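Two-component insecticidal protein 16 kDa unit (Alcaligenes faecalis, PDB 5V3S) is the 16 kDa, aegerolysin-family unit of a two-component insecticidal protein that probably kills corn rootworm much as Cry34Ab1/Cry35Ab1 does. Local coordinates at residues A[23-28]-A[66-71]; A[40-45]-A[75-80]; A[85-90]-A[99-104]; A[124-129]-A[137-142]; A[32-37]-A[57-62]. All blocks are in the same frame, centred on the assembly; numbering follows the deposited sequence.

How the contacts relate
From the N terminus, strand 19-27 enters the mixed sheet, and contact 1 later closes a long loop by pairing it with strand 68-74. Contact 5, between 32-37 and 57-62, is nested inside that loop and ties strand 31-38 of the second, antiparallel sheet to the turn after helix 55-58 and the start of edge strand 62-63. Contact 2 crosses both: 40-45 lies inside their loops, but its partner 75-80 comes after them. Contacts 3 and 4 then follow in series as hairpins, one in each sheet. Thr23 hydrogen-bonds to contact 4 and Tyr90 to Lys32 of contact 5, within their respective sheets, while Phe87 packs on Ile24 and Ile71 between the sheets.

Contact 1: residues A[23-28]-A[66-71]; sequences TIFVVN and EDSYTI
Thr23 OG1 and Thr70 OG1 share a hydrogen bond of 2.8 Å between two hydroxyls that project from the same face of the sheet. In both threonines the hydroxyl sits beside the backbone N and opposite the carbonyl carbon (chi1 -65° in Thr23), which turns the two oxygens to each other and leaves the Thr23 methyl CG2 to lie 3.8 Å from Ser68 CB. One step along, Ile24 and Tyr69 form a hydrogen-bonded pair, with Ile24 N to Tyr69 O and Tyr69 N to Ile24 O both at 2.9 Å. This antiparallel pairing joins strands 19-27 and 68-74 inside the mixed sheet of the aegerolysin beta sandwich; Ile24, Tyr69 and Ile71 look from it toward the second sheet, where Phe87 and Leu89 receive Ile24. Ile24 CD1 reaches back across to Ile71 CD1 at 4.3 Å. On the threonine face, Phe25 carries its ring toward 66-68, with CG opposite the backbone N (chi1 -176°). Asp67 O stands over one face of that ring, toward its rim, and Ser68 CB packs obliquely on CD1 at 3.7 Å. The same Asp67 O accepts the longer bond from Val26 N, at 3.2 Å. Past it, Glu66 N donates to Val26 O at 2.8 Å, and the Asp65 carboxylate accepts from the backbone N of Asn28.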
# COMPACT_ATOMS: atom_id res chain seq x y z
N THR A 23 2.78 2.52 -4.30
CA THR A 23 2.07 3.29 -5.31
C THR A 23 1.12 2.28 -5.96
O THR A 23 1.59 1.21 -6.36
CB THR A 23 3.06 3.95 -6.31
OG1 THR A 23 3.84 4.89 -5.62
CG2 THR A 23 2.32 4.66 -7.36
N ILE A 24 -0.17 2.64 -6.09
CA ILE A 24 -1.21 1.80 -6.75
C ILE A 24 -1.65 2.53 -7.99
O ILE A 24 -2.07 3.72 -7.89
CB ILE A 24 -2.40 1.59 -5.79
CG1 ILE A 24 -1.90 1.03 -4.47
CG2 ILE A 24 -3.50 0.69 -6.37
CD1 ILE A 24 -1.74 2.05 -3.39
N PHE A 25 -1.45 1.89 -9.15
CA PHE A 25 -1.78 2.52 -10.45
C PHE A 25 -2.85 1.65 -10.99
O PHE A 25 -2.69 0.42 -10.99
CB PHE A 25 -0.57 2.47 -11.44
CG PHE A 25 -0.81 3.18 -12.72
CD1 PHE A 25 -0.56 4.51 -12.83
CD2 PHE A 25 -1.40 2.51 -13.80
CE1 PHE A 25 -0.77 5.18 -14.03
CE2 PHE A 25 -1.68 3.21 -15.00
CZ PHE A 25 -1.38 4.54 -15.08
N VAL A 26 -3.90 2.23 -11.59
CA VAL A 26 -5.10 1.46 -11.94
C VAL A 26 -5.51 1.78 -13.35
O VAL A 26 -5.24 2.88 -13.79
CB VAL A 26 -6.29 1.72 -11.01
CG1 VAL A 26 -5.85 1.53 -9.54
CG2 VAL A 26 -6.83 3.11 -11.18
N VAL A 27 -6.21 0.82 -13.94
CA VAL A 27 -6.68 0.88 -15.34
C VAL A 27 -8.04 0.23 -15.47
O VAL A 27 -8.31 -0.80 -14.97
CB VAL A 27 -5.65 0.18 -16.30
CG1 VAL A 27 -6.08 0.25 -17.74
CG2 VAL A 27 -4.24 0.66 -16.10
N ASN A 28 -8.87 0.89 -16.25
CA ASN A 28 -10.17 0.41 -16.72
C ASN A 28 -11.33 0.46 -15.73
O ASN A 28 -12.41 -0.17 -15.97
CB ASN A 28 -10.09 -0.93 -17.40
CG ASN A 28 -11.27 -1.16 -18.34
OD1 ASN A 28 -11.75 -0.19 -18.93
ND2 ASN A 28 -11.78 -2.42 -18.44
N GLU A 66 -6.31 5.20 -15.04
CA GLU A 66 -4.99 5.63 -15.58
C GLU A 66 -4.25 6.61 -14.69
O GLU A 66 -3.37 7.29 -15.18
CB GLU A 66 -5.04 6.14 -17.03
CG GLU A 66 -5.66 5.13 -18.02
CD GLU A 66 -5.87 5.73 -19.42
OE1 GLU A 66 -5.58 6.91 -19.71
OE2 GLU A 66 -6.38 4.98 -20.22
N ASP A 67 -4.65 6.69 -13.40
CA ASP A 67 -3.93 7.43 -12.38
C ASP A 67 -3.36 6.52 -11.31
O ASP A 67 -3.68 5.37 -11.20
CB ASP A 67 -4.87 8.37 -11.63
CG ASP A 67 -5.29 9.60 -12.44
OD1 ASP A 67 -4.73 9.90 -13.54
OD2 ASP A 67 -6.22 10.31 -11.95
N SER A 68 -2.46 7.08 -10.51
CA SER A 68 -2.00 6.32 -9.35
C SER A 68 -2.23 7.14 -8.06
O SER A 68 -2.51 8.35 -8.05
CB SER A 68 -0.54 5.99 -9.46
OG SER A 68 0.30 7.17 -9.46
N TYR A 69 -2.01 6.46 -6.96
CA TYR A 69 -2.03 7.15 -5.62
C TYR A 69 -0.99 6.42 -4.77
O TYR A 69 -0.82 5.21 -4.96
CB TYR A 69 -3.38 6.93 -5.01
CG TYR A 69 -3.51 7.37 -3.58
CD1 TYR A 69 -3.55 8.75 -3.23
CD2 TYR A 69 -3.68 6.42 -2.55
CE1 TYR A 69 -3.77 9.15 -1.87
CE2 TYR A 69 -3.93 6.84 -1.22
CZ TYR A 69 -3.92 8.18 -0.89
OH TYR A 69 -4.10 8.56 0.43
N THR A 70 -0.29 7.17 -3.90
CA THR A 70 0.77 6.60 -3.09
C THR A 70 0.42 6.76 -1.65
O THR A 70 -0.04 7.86 -1.20
CB THR A 70 2.09 7.33 -3.42
OG1 THR A 70 2.39 7.13 -4.81
CG2 THR A 70 3.20 6.85 -2.57
N ILE A 71 0.68 5.68 -0.93
CA ILE A 71 0.57 5.62 0.53
C ILE A 71 2.05 5.54 1.04
O ILE A 71 2.90 4.79 0.50
CB ILE A 71 -0.26 4.42 0.94
CG1 ILE A 71 -1.71 4.61 0.59
CG2 ILE A 71 -0.11 4.08 2.40
CD1 ILE A 71 -2.55 3.36 0.58

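Contact 2: residues A[40-45]-A[75-80]; sequences WGKFHV and GRENAS
Lys42 and Glu77 run across each other at about a right angle, and their charged ends meet in a short salt bridge, Lys42 NZ to Glu77 OE1 at 2.6 Å. The ammonium comes to the syn side of the carboxylate oxygen but lies 31° out of the carboxylate plane. A first torsion of 64° sends the lysine chain off between its backbone N and carbonyl carbon; beyond CG it is fully extended and stands up toward the 75-80 loop. The bend of Arg76 at chi3 lays one face of its guanidinium on Lys42 CB, with NH2 at 3.5 Å from that carbon. In the guanidinium plane, at its edge, a water accepts from Arg76 NH2 at 2.7 Å and donates to Gly41 O at 2.6 Å, while Glu52 forms a salt bridge to the same NH2. At the start of 40-45, the six-membered rim of the Trp40 indole offers its edge to Ser80, CE3 to CB 3.9 Å. Ser80 OG accepts a nearly straight bond from Arg76 N at 3.0 Å, holding the loop closed, and has Gly82 O as its other partner. Strand 40-44 of the mixed sheet thereby meets the connection that leaves strand 68-74 for the second sheet. Glu77, Lys49 O and the Tyr16 hydroxyl all bind Lys42 NZ, an environment that would probably keep the lysine protonated and hold its tip in place.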
# COMPACT_ATOMS: atom_id res chain seq x y z
N TRP A 40 1.87 -0.23 14.02
CA TRP A 40 3.10 0.51 14.38
C TRP A 40 3.42 1.51 13.31
O TRP A 40 3.17 1.25 12.10
CB TRP A 40 4.26 -0.45 14.49
CG TRP A 40 4.10 -1.42 15.59
CD1 TRP A 40 3.63 -2.67 15.49
CD2 TRP A 40 4.45 -1.22 16.99
NE1 TRP A 40 3.62 -3.28 16.72
CE2 TRP A 40 4.13 -2.42 17.66
CE3 TRP A 40 4.98 -0.15 17.71
CZ2 TRP A 40 4.30 -2.59 19.04
CZ3 TRP A 40 5.20 -0.32 19.13
CH2 TRP A 40 4.85 -1.54 19.76
N GLY A 41 4.01 2.62 13.74
CA GLY A 41 4.43 3.70 12.91
C GLY A 41 3.37 4.70 12.58
O GLY A 41 2.31 4.78 13.23
N LYS A 42 3.63 5.47 11.53
CA LYS A 42 2.73 6.50 11.10
C LYS A 42 2.60 6.55 9.57
O LYS A 42 3.45 6.05 8.87
CB LYS A 42 3.23 7.89 11.58
CG LYS A 42 4.57 8.28 10.99
CD LYS A 42 5.06 9.66 11.57
CE LYS A 42 6.42 10.07 10.98
NZ LYS A 42 6.80 11.41 11.54
N PHE A 43 1.49 7.07 9.10
CA PHE A 43 1.32 7.38 7.72
C PHE A 43 1.77 8.82 7.57
O PHE A 43 1.71 9.60 8.53
CB PHE A 43 -0.16 7.25 7.26
CG PHE A 43 -0.65 5.80 7.06
CD1 PHE A 43 -0.09 4.99 6.14
CD2 PHE A 43 -1.77 5.36 7.72
CE1 PHE A 43 -0.53 3.71 5.94
CE2 PHE A 43 -2.26 4.09 7.51
CZ PHE A 43 -1.63 3.26 6.61
N HIS A 44 2.16 9.17 6.36
CA HIS A 44 2.60 10.51 6.03
C HIS A 44 2.55 10.77 4.51
O HIS A 44 2.53 9.85 3.64
CB HIS A 44 4.03 10.84 6.57
CG HIS A 44 5.08 10.01 5.93
ND1 HIS A 44 5.64 10.36 4.71
CD2 HIS A 44 5.59 8.82 6.26
CE1 HIS A 44 6.48 9.43 4.35
NE2 HIS A 44 6.45 8.47 5.26
N VAL A 45 2.57 12.07 4.25
CA VAL A 45 2.50 12.59 2.88
C VAL A 45 3.73 12.05 2.19
O VAL A 45 4.86 12.13 2.74
CB VAL A 45 2.44 14.17 2.82
CG1 VAL A 45 2.59 14.66 1.38
CG2 VAL A 45 1.16 14.68 3.44
N GLY A 75 8.67 4.74 10.49
CA GLY A 75 8.64 4.72 11.94
C GLY A 75 8.27 6.03 12.56
O GLY A 75 8.49 7.11 12.01
N ARG A 76 7.72 5.95 13.77
CA ARG A 76 7.34 7.10 14.59
C ARG A 76 8.55 7.53 15.41
O ARG A 76 9.15 6.74 16.13
CB ARG A 76 6.16 6.75 15.54
CG ARG A 76 5.60 7.99 16.18
CD ARG A 76 4.36 7.70 16.94
NE ARG A 76 3.25 7.39 16.03
CZ ARG A 76 2.61 8.32 15.34
NH1 ARG A 76 2.91 9.57 15.43
NH2 ARG A 76 1.54 7.96 14.59
N GLU A 77 8.94 8.78 15.21
CA GLU A 77 9.92 9.45 16.06
C GLU A 77 9.75 9.15 17.58
O GLU A 77 8.71 9.43 18.17
CB GLU A 77 9.89 10.97 15.78
CG GLU A 77 8.50 11.61 15.86
CD GLU A 77 7.56 11.27 14.70
OE1 GLU A 77 7.99 10.62 13.75
OE2 GLU A 77 6.38 11.67 14.73
N ASN A 78 10.81 8.60 18.19
CA ASN A 78 10.87 8.23 19.62
C ASN A 78 9.74 7.35 20.07
O ASN A 78 9.08 7.63 21.07
CB ASN A 78 10.93 9.46 20.53
CG ASN A 78 12.34 9.83 20.89
OD1 ASN A 78 13.13 8.97 21.28
ND2 ASN A 78 12.67 11.11 20.76
N ALA A 79 9.53 6.28 19.33
CA ALA A 79 8.47 5.38 19.67
C ALA A 79 8.69 4.08 18.94
O ALA A 79 9.35 3.17 19.48
CB ALA A 79 7.12 6.00 19.32
N SER A 80 8.22 4.02 17.69
CA SER A 80 7.82 2.74 17.12
C SER A 80 8.91 1.82 16.58
O SER A 80 9.92 2.24 15.98
CB SER A 80 6.74 2.91 16.05
OG SER A 80 7.32 3.13 14.80
O HOH W 1 0.11 5.64 14.40

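Contact 3: residues A[85-90]-A[99-104]; sequences GGFSLY and YYWDCP
Gly85 packs against one face of the Trp101 indole. Its CA is 4.0 Å from the centroid of the six-membered ring and close to the ring normal, a CH-pi contact, and its O is over the same indole. Trp101 reaches this position because its CG lies between the backbone N and carbonyl carbon (chi1 66°), which folds the ring across the neighbouring strand; Thr83 binds its NE1. The backbones pair at the same place, Trp101 N to Gly85 O at 2.8 Å and Gly85 N to Trp101 O at 3.1 Å. Gly86 follows, its CA 3.4 Å from Trp101 CZ3 and its N over the indole face. Phe87 completes the row: Tyr99 N donates to Phe87 O at 2.8 Å, and the ring stands at the indole edge, CD1 in plane with it and 3.7 Å from CZ3. One face of the Phe87 ring takes Tyr99 CB, and CE1 touches Tyr99 CD2 at 3.8 Å with the two rings oblique. Asp111 holds the Tyr99 hydroxyl. An aromatic laid over a cross-strand glycine is the arrangement called aromatic rescue of glycine; here it belongs to the hairpin of strands 83-91 and 94-103, whose Phe87, Tyr99 and Trp101 face the core of the sandwich.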
# COMPACT_ATOMS: atom_id res chain seq x y z
N GLY A 85 1.16 -2.51 9.05
CA GLY A 85 -0.22 -2.06 8.71
C GLY A 85 -0.72 -2.75 7.46
O GLY A 85 -0.09 -3.70 6.92
N GLY A 86 -1.80 -2.16 6.91
CA GLY A 86 -2.43 -2.69 5.71
C GLY A 86 -3.55 -1.79 5.20
O GLY A 86 -3.93 -0.76 5.82
N PHE A 87 -4.12 -2.21 4.05
CA PHE A 87 -5.25 -1.52 3.44
C PHE A 87 -5.82 -2.44 2.39
O PHE A 87 -5.16 -3.39 1.96
CB PHE A 87 -4.90 -0.15 2.79
CG PHE A 87 -3.93 -0.25 1.64
CD1 PHE A 87 -2.55 -0.30 1.89
CD2 PHE A 87 -4.40 -0.35 0.28
CE1 PHE A 87 -1.68 -0.42 0.86
CE2 PHE A 87 -3.47 -0.45 -0.78
CZ PHE A 87 -2.11 -0.50 -0.45
N SER A 88 -6.97 -2.06 1.88
CA SER A 88 -7.75 -2.84 0.91
C SER A 88 -8.16 -1.95 -0.25
O SER A 88 -8.23 -0.75 -0.15
CB SER A 88 -8.97 -3.55 1.54
OG SER A 88 -8.62 -4.43 2.65
N LEU A 89 -8.34 -2.57 -1.40
CA LEU A 89 -8.79 -1.73 -2.55
C LEU A 89 -10.02 -2.38 -3.08
O LEU A 89 -10.08 -3.59 -3.25
CB LEU A 89 -7.83 -1.73 -3.68
CG LEU A 89 -8.05 -0.77 -4.82
CD1 LEU A 89 -7.80 0.64 -4.46
CD2 LEU A 89 -7.19 -1.15 -5.99
N TYR A 90 -10.97 -1.54 -3.43
CA TYR A 90 -12.26 -1.99 -3.93
C TYR A 90 -12.51 -1.40 -5.34
O TYR A 90 -11.93 -0.37 -5.72
CB TYR A 90 -13.37 -1.48 -3.03
CG TYR A 90 -13.31 -2.05 -1.67
CD1 TYR A 90 -12.39 -1.55 -0.74
CD2 TYR A 90 -14.13 -3.06 -1.29
CE1 TYR A 90 -12.27 -2.13 0.53
CE2 TYR A 90 -14.01 -3.64 -0.03
CZ TYR A 90 -13.07 -3.14 0.87
OH TYR A 90 -13.05 -3.73 2.15
N TYR A 99 -3.83 -5.78 1.21
CA TYR A 99 -2.40 -5.75 1.34
C TYR A 99 -1.99 -5.59 2.83
O TYR A 99 -2.70 -4.95 3.60
CB TYR A 99 -1.82 -4.61 0.49
CG TYR A 99 -0.31 -4.62 0.47
CD1 TYR A 99 0.40 -5.72 -0.11
CD2 TYR A 99 0.39 -3.60 1.09
CE1 TYR A 99 1.81 -5.71 -0.10
CE2 TYR A 99 1.75 -3.57 1.06
CZ TYR A 99 2.45 -4.63 0.49
OH TYR A 99 3.83 -4.57 0.58
N TYR A 100 -0.83 -6.13 3.20
CA TYR A 100 -0.34 -6.09 4.62
C TYR A 100 1.14 -6.12 4.60
O TYR A 100 1.74 -6.77 3.71
CB TYR A 100 -0.90 -7.30 5.45
CG TYR A 100 -0.18 -7.58 6.78
CD1 TYR A 100 -0.45 -6.82 7.88
CD2 TYR A 100 0.85 -8.55 6.90
CE1 TYR A 100 0.23 -6.94 9.07
CE2 TYR A 100 1.53 -8.72 8.11
CZ TYR A 100 1.18 -7.90 9.20
OH TYR A 100 1.79 -8.01 10.41
N TRP A 101 1.75 -5.33 5.48
CA TRP A 101 3.20 -5.28 5.61
C TRP A 101 3.60 -5.26 7.11
O TRP A 101 2.84 -4.83 7.95
CB TRP A 101 3.76 -4.05 4.87
CG TRP A 101 3.36 -2.75 5.48
CD1 TRP A 101 4.01 -2.08 6.48
CD2 TRP A 101 2.19 -1.98 5.19
NE1 TRP A 101 3.34 -0.97 6.82
CE2 TRP A 101 2.21 -0.87 6.04
CE3 TRP A 101 1.19 -2.05 4.23
CZ2 TRP A 101 1.21 0.11 6.03
CZ3 TRP A 101 0.19 -1.10 4.23
CH2 TRP A 101 0.24 -0.01 5.08
N ASP A 102 4.78 -5.80 7.39
CA ASP A 102 5.31 -5.79 8.72
C ASP A 102 6.76 -5.54 8.53
O ASP A 102 7.46 -6.41 8.03
CB ASP A 102 4.98 -7.09 9.44
CG ASP A 102 5.53 -7.10 10.86
OD1 ASP A 102 5.68 -6.00 11.43
OD2 ASP A 102 5.83 -8.18 11.37
N CYS A 103 7.19 -4.32 8.79
CA CYS A 103 8.54 -3.85 8.59
C CYS A 103 9.05 -3.29 9.93
O CYS A 103 8.99 -2.08 10.19
CB CYS A 103 8.55 -2.78 7.52
SG CYS A 103 7.66 -3.31 6.04
N PRO A 104 9.52 -4.18 10.77
CA PRO A 104 9.84 -3.88 12.16
C PRO A 104 11.17 -3.16 12.30
O PRO A 104 11.97 -3.20 11.38
CB PRO A 104 9.96 -5.24 12.77
CG PRO A 104 10.59 -6.04 11.68
CD PRO A 104 9.88 -5.57 10.41

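Contact 4: residues A[124-129]-A[137-142]; sequences IKKGGG and NIFITV
Lys125 lays its aliphatic part against Ile138, CG to CG2 3.7 Å, the two chains meeting at a slant. Its CG lies opposite the backbone N, and the curl through chi3 72° and chi4 87° brings NZ over the start of the glycine turn, where it gives a hydrogen bond to Gly127 O at 3.1 Å, in the carbonyl plane and on a lone pair. Asp111 is the stronger partner of that ammonium, through a salt bridge. Ile138 uses both branches: CG2, set opposite its backbone N, meets the lysine, while CG1 approaches Gly128 N. These strands, 121-126 and 136-144, form a beta hairpin at the margin of the mixed sheet, and 121-126 is its outermost strand. Lys126 N donates to Phe139 O at 2.9 Å, and Ile124 N to Thr141 O at 3.0 Å; each pair has its return bond. Lys125 and Ile140 form the non-hydrogen-bonded pair between them, and Ile140 continues inward to Phe97 of the other sheet. On the opposite face from Ile138 and Ile140, Thr141 turns OG1 between its backbone N and carbonyl carbon (chi1 56°), where it packs 3.7 Å from Ile124 CB. Phe139 sends its ring obliquely past Lys126 CG. Where the strands part, a water accepts from Gly128 N at 2.8 Å and donates to Asn137 O at 3.0 Å.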
# COMPACT_ATOMS: atom_id res chain seq x y z
N ILE A 124 -0.74 -7.01 -9.97
CA ILE A 124 0.73 -7.31 -9.92
C ILE A 124 1.52 -6.39 -8.98
O ILE A 124 1.46 -5.16 -9.15
CB ILE A 124 1.39 -7.32 -11.29
CG1 ILE A 124 0.69 -8.26 -12.30
CG2 ILE A 124 2.89 -7.72 -11.11
CD1 ILE A 124 0.93 -9.73 -12.10
N LYS A 125 2.26 -7.01 -8.02
CA LYS A 125 3.17 -6.22 -7.18
C LYS A 125 4.69 -6.37 -7.57
O LYS A 125 5.16 -7.48 -7.90
CB LYS A 125 2.95 -6.64 -5.74
CG LYS A 125 3.83 -5.92 -4.74
CD LYS A 125 3.45 -6.34 -3.32
CE LYS A 125 3.92 -7.78 -3.07
NZ LYS A 125 5.33 -7.96 -2.57
N LYS A 126 5.41 -5.27 -7.52
CA LYS A 126 6.86 -5.20 -7.73
C LYS A 126 7.40 -4.56 -6.47
O LYS A 126 6.78 -3.69 -5.87
CB LYS A 126 7.24 -4.37 -8.96
CG LYS A 126 6.60 -4.82 -10.31
CD LYS A 126 7.39 -5.90 -11.09
CE LYS A 126 6.50 -6.58 -12.19
NZ LYS A 126 7.01 -7.95 -12.48
N GLY A 127 8.60 -5.01 -6.02
CA GLY A 127 9.10 -4.61 -4.70
C GLY A 127 8.36 -5.35 -3.60
O GLY A 127 7.47 -6.20 -3.85
N GLY A 128 8.67 -5.07 -2.35
CA GLY A 128 7.93 -5.68 -1.24
C GLY A 128 8.54 -7.04 -0.93
O GLY A 128 9.62 -7.36 -1.42
N GLY A 129 7.84 -7.87 -0.16
CA GLY A 129 8.33 -9.20 0.19
C GLY A 129 9.30 -8.97 1.32
O GLY A 129 9.02 -8.17 2.22
N ASN A 137 10.41 1.13 -1.87
CA ASN A 137 9.33 1.48 -2.79
C ASN A 137 8.64 0.19 -3.27
O ASN A 137 9.31 -0.81 -3.64
CB ASN A 137 9.87 2.25 -4.00
CG ASN A 137 10.51 3.58 -3.63
OD1 ASN A 137 9.84 4.51 -3.29
ND2 ASN A 137 11.84 3.61 -3.56
N ILE A 138 7.31 0.21 -3.35
CA ILE A 138 6.53 -0.96 -3.78
C ILE A 138 5.51 -0.37 -4.76
O ILE A 138 5.02 0.73 -4.53
CB ILE A 138 5.71 -1.59 -2.57
CG1 ILE A 138 6.63 -1.95 -1.36
CG2 ILE A 138 4.88 -2.77 -3.00
CD1 ILE A 138 5.99 -1.89 0.02
N PHE A 139 5.15 -1.15 -5.77
CA PHE A 139 4.32 -0.76 -6.90
C PHE A 139 3.30 -1.85 -7.08
O PHE A 139 3.65 -2.99 -7.20
CB PHE A 139 5.23 -0.67 -8.13
CG PHE A 139 4.60 -0.25 -9.44
CD1 PHE A 139 3.68 0.77 -9.54
CD2 PHE A 139 5.09 -0.81 -10.63
CE1 PHE A 139 3.19 1.19 -10.78
CE2 PHE A 139 4.60 -0.41 -11.87
CZ PHE A 139 3.69 0.62 -11.95
N ILE A 140 2.00 -1.50 -7.09
CA ILE A 140 0.93 -2.45 -7.46
C ILE A 140 0.14 -1.84 -8.65
O ILE A 140 -0.21 -0.73 -8.57
CB ILE A 140 -0.01 -2.74 -6.30
CG1 ILE A 140 0.80 -3.26 -5.09
CG2 ILE A 140 -1.12 -3.72 -6.74
CD1 ILE A 140 -0.07 -3.58 -3.89
N THR A 141 -0.00 -2.59 -9.71
CA THR A 141 -0.84 -2.32 -10.85
C THR A 141 -2.09 -3.17 -10.72
O THR A 141 -2.12 -4.36 -10.30
CB THR A 141 -0.09 -2.49 -12.21
OG1 THR A 141 0.50 -3.83 -12.29
CG2 THR A 141 1.09 -1.44 -12.34
N VAL A 142 -3.20 -2.53 -11.13
CA VAL A 142 -4.43 -3.16 -11.10
C VAL A 142 -5.12 -2.85 -12.47
O VAL A 142 -5.25 -1.73 -12.80
CB VAL A 142 -5.26 -2.67 -9.95
CG1 VAL A 142 -6.51 -3.49 -9.95
CG2 VAL A 142 -4.52 -2.81 -8.57
O HOH W 2 10.51 -3.00 -1.93

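Contact 5: residues A[32-37]-A[57-62]; sequences KVEGAY and QINGTI
Ile58 pushes its CG2 branch into the inner side of strand 31-38, 3.7 Å from Val33 CG1 and 4.0 Å from Ala36 CB. Its carbonyl oxygen is held within its own turn, accepting from Thr61 N and from Thr61 OG1, the latter at 2.7 Å, both arriving from one face of the carbonyl plane. Asn59 then turns its amide to the strand: OD1 takes the Ala36 N-H at 2.8 Å on an in-plane lone pair, an arrangement its CG, opposite the carbonyl carbon (chi1 -75°), makes possible. The Glu34 side chain crosses Asn59 at a slant, its carboxylate plane turned 23° from the amide plane. Ile58 to Thr61 is a type II beta turn, with Gly60 at its third position, that carries the chain from helix 55-58 onto the edge of the antiparallel sheet of the sandwich. Gly60 N donates to Val33 O at 2.7 Å, and Glu34 folds over the turn, bent at chi2, to bring OE2 3.2 Å from Gly60 CA. Thr61 O receives Val33 N at 3.0 Å. Ile62 opens the edge strand as the non-hydrogen-bonded partner of Lys32, its CD1 lying 3.7 Å from Lys32 CB as the two side chains slant past each other.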
# COMPACT_ATOMS: atom_id res chain seq x y z
N LYS A 32 -11.19 2.41 -5.05
CA LYS A 32 -11.32 3.07 -3.75
C LYS A 32 -10.45 2.37 -2.72
O LYS A 32 -10.62 1.11 -2.55
CB LYS A 32 -12.75 3.04 -3.29
CG LYS A 32 -13.05 3.78 -1.99
CD LYS A 32 -14.54 3.64 -1.63
CE LYS A 32 -15.00 2.17 -1.41
NZ LYS A 32 -16.37 2.02 -0.76
N VAL A 33 -9.63 3.16 -2.01
CA VAL A 33 -8.89 2.62 -0.83
C VAL A 33 -9.81 2.57 0.38
O VAL A 33 -10.48 3.54 0.72
CB VAL A 33 -7.60 3.42 -0.56
CG1 VAL A 33 -6.88 2.77 0.59
CG2 VAL A 33 -6.71 3.58 -1.81
N GLU A 34 -9.84 1.45 1.12
CA GLU A 34 -10.57 1.42 2.38
C GLU A 34 -9.81 0.48 3.30
O GLU A 34 -8.90 -0.27 2.89
CB GLU A 34 -12.00 0.89 2.21
CG GLU A 34 -12.94 1.70 1.44
CD GLU A 34 -13.36 2.99 2.09
OE1 GLU A 34 -13.28 3.23 3.32
OE2 GLU A 34 -13.80 3.84 1.27
N GLY A 35 -10.18 0.53 4.57
CA GLY A 35 -9.63 -0.41 5.51
C GLY A 35 -8.18 -0.11 5.96
O GLY A 35 -7.51 -0.99 6.56
N ALA A 36 -7.64 1.07 5.65
CA ALA A 36 -6.26 1.35 6.05
C ALA A 36 -6.11 1.39 7.59
O ALA A 36 -6.93 1.99 8.29
CB ALA A 36 -5.77 2.69 5.45
N TYR A 37 -5.03 0.76 8.10
CA TYR A 37 -4.72 0.79 9.49
C TYR A 37 -3.25 0.67 9.71
O TYR A 37 -2.50 0.25 8.83
CB TYR A 37 -5.47 -0.38 10.19
CG TYR A 37 -4.87 -1.70 9.90
CD1 TYR A 37 -5.16 -2.39 8.76
CD2 TYR A 37 -3.91 -2.29 10.78
CE1 TYR A 37 -4.57 -3.58 8.44
CE2 TYR A 37 -3.35 -3.50 10.48
CZ TYR A 37 -3.65 -4.12 9.26
OH TYR A 37 -3.06 -5.28 8.90
N GLN A 57 -7.65 9.81 6.47
CA GLN A 57 -7.32 10.59 5.27
C GLN A 57 -7.00 9.75 4.02
O GLN A 57 -7.20 10.25 2.91
CB GLN A 57 -6.16 11.52 5.54
CG GLN A 57 -6.61 12.57 6.58
CD GLN A 57 -5.50 13.49 6.91
OE1 GLN A 57 -4.67 13.20 7.80
NE2 GLN A 57 -5.36 14.55 6.09
N ILE A 58 -6.60 8.50 4.24
CA ILE A 58 -6.42 7.53 3.16
C ILE A 58 -7.75 6.86 2.77
O ILE A 58 -8.09 6.77 1.56
CB ILE A 58 -5.39 6.50 3.60
CG1 ILE A 58 -4.05 7.16 3.73
CG2 ILE A 58 -5.23 5.37 2.59
CD1 ILE A 58 -3.09 6.29 4.50
N ASN A 59 -8.48 6.37 3.79
CA ASN A 59 -9.68 5.66 3.55
C ASN A 59 -10.70 6.49 2.79
O ASN A 59 -10.90 7.68 3.10
CB ASN A 59 -10.26 5.16 4.86
CG ASN A 59 -9.49 4.01 5.39
OD1 ASN A 59 -8.74 3.38 4.63
ND2 ASN A 59 -9.45 3.87 6.69
N GLY A 60 -11.29 5.92 1.74
CA GLY A 60 -12.20 6.64 0.87
C GLY A 60 -11.62 7.30 -0.35
O GLY A 60 -12.39 7.77 -1.27
N THR A 61 -10.31 7.29 -0.45
CA THR A 61 -9.57 7.88 -1.57
C THR A 61 -9.98 7.15 -2.86
O THR A 61 -9.87 5.95 -2.97
CB THR A 61 -8.04 7.77 -1.37
OG1 THR A 61 -7.70 8.64 -0.31
CG2 THR A 61 -7.23 8.33 -2.59
N ILE A 62 -10.37 7.89 -3.88
CA ILE A 62 -10.64 7.25 -5.15
C ILE A 62 -9.40 7.39 -6.03
O ILE A 62 -8.97 8.48 -6.16
CB ILE A 62 -11.88 7.92 -5.82
CG1 ILE A 62 -13.14 7.73 -4.93
CG2 ILE A 62 -12.11 7.35 -7.26
CD1 ILE A 62 -13.57 6.32 -4.74